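Local structure of putative hydrolase (Acinetobacter sp. NBRC 100985, 4XUK) at residues 154-157 / 158-162. The protein probably hydrolyses organophosphates and lactones, as a zinc-dependent hydrolase of the metallo-beta-lactamase superfamily. The protein carries 2 engineered substitutions. Numbering follows the deposited sequence.
Sequences QANY and LGTVE
Val161 sits one helical turn beyond Tyr157 and lays its CG2 methyl over one face of the phenol ring, a CH-pi contact with CG2 3.8 Å from the ring centroid and 16° off the normal. The methyl is offset toward the hydroxyl end, where CG2 comes 3.6 Å from Tyr157 CZ. Two torsions set this up: Tyr157 swings CG anti to its N (chi1 171°), which places CG beside the carbonyl carbon and leans the ring toward the next turn, where Val161 lies, and Val161 turns CG1 anti to N (chi1 167°), which brings CG2 round to the ring. The backbones of the same two residues are joined by Val161 N donating to Tyr157 O at 2.8 Å. Leu158 reaches the ring on the CD2 side, its CD1 lying 3.7 Å from Tyr157 CD2. Just before it in the chain, Leu158 N donates to Gln154 O at 3.1 Å and Gly159 N to Ala155 O, both regular alpha-helical bonds within helix 151-173. Phe139 meets the tyrosine ring edge-to-face, whereas the plane of Trp140 lies within about 10° of it. Thr160, also touching Trp140, has its side chain about 9 Å from a bound zinc. Methyl, aromatic neighbours and the hydrogen bond from Tyr157 OH to Phe139 O together limit the ring's rotation and give a buried hydroxyl its partner at the interface with helix 134-141.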
# COMPACT_ATOMS: atom_id res chain seq x y z
N GLN A 154 19.54 5.37 32.19
CA GLN A 154 19.28 4.28 33.14
C GLN A 154 17.80 4.06 33.43
O GLN A 154 17.35 2.92 33.54
CB GLN A 154 20.03 4.51 34.45
CG GLN A 154 21.54 4.51 34.30
CD GLN A 154 22.27 4.57 35.64
OE1 GLN A 154 21.64 4.73 36.69
NE2 GLN A 154 23.59 4.46 35.61
N ALA A 155 17.04 5.13 33.55
CA ALA A 155 15.63 5.04 33.80
C ALA A 155 14.89 4.33 32.67
O ALA A 155 14.13 3.46 32.90
CB ALA A 155 15.03 6.41 33.98
N ASN A 156 15.14 4.75 31.46
CA ASN A 156 14.52 4.11 30.31
C ASN A 156 14.84 2.61 30.24
O ASN A 156 13.94 1.80 30.05
CB ASN A 156 14.92 4.80 29.01
CG ASN A 156 14.25 4.19 27.79
OD1 ASN A 156 13.05 4.35 27.58
ND2 ASN A 156 15.03 3.48 26.97
N TYR A 157 16.11 2.26 30.42
CA TYR A 157 16.54 0.87 30.37
C TYR A 157 15.79 0.01 31.38
O TYR A 157 15.19 -1.01 31.03
CB TYR A 157 18.06 0.79 30.60
CG TYR A 157 18.61 -0.60 30.78
CD1 TYR A 157 18.91 -1.40 29.68
CD2 TYR A 157 18.82 -1.13 32.04
CE1 TYR A 157 19.42 -2.67 29.83
CE2 TYR A 157 19.32 -2.41 32.21
CZ TYR A 157 19.62 -3.16 31.10
OH TYR A 157 20.12 -4.43 31.26
N LEU A 158 15.77 0.46 32.62
CA LEU A 158 15.13 -0.26 33.71
C LEU A 158 13.64 -0.43 33.44
O LEU A 158 13.06 -1.44 33.71
CB LEU A 158 15.33 0.47 35.01
CG LEU A 158 16.40 0.05 36.03
CD1 LEU A 158 17.63 -0.60 35.49
CD2 LEU A 158 16.75 1.10 37.05
N GLY A 159 13.06 0.60 32.90
CA GLY A 159 11.65 0.58 32.56
C GLY A 159 11.34 -0.44 31.49
O GLY A 159 10.39 -1.22 31.63
N THR A 160 12.12 -0.45 30.41
CA THR A 160 11.86 -1.48 29.41
C THR A 160 12.26 -2.88 29.87
O THR A 160 11.59 -3.85 29.51
CB THR A 160 12.33 -1.15 27.96
OG1 THR A 160 13.28 -2.12 27.50
CG2 THR A 160 12.89 0.23 27.85
N VAL A 161 13.30 -3.00 30.69
CA VAL A 161 13.62 -4.31 31.29
C VAL A 161 12.39 -4.94 31.97
O VAL A 161 12.11 -6.13 31.79
CB VAL A 161 14.83 -4.25 32.26
CG1 VAL A 161 14.91 -5.53 33.09
CG2 VAL A 161 16.11 -4.06 31.49
N GLU A 162 11.67 -4.16 32.75
CA GLU A 162 10.47 -4.67 33.39
C GLU A 162 9.39 -5.16 32.43
O GLU A 162 8.83 -6.18 32.62
CB GLU A 162 9.89 -3.69 34.37
CG GLU A 162 9.06 -4.35 35.43
CD GLU A 162 9.86 -4.89 36.64
OE1 GLU A 162 9.62 -4.43 37.74
OE2 GLU A 162 10.69 -5.77 36.51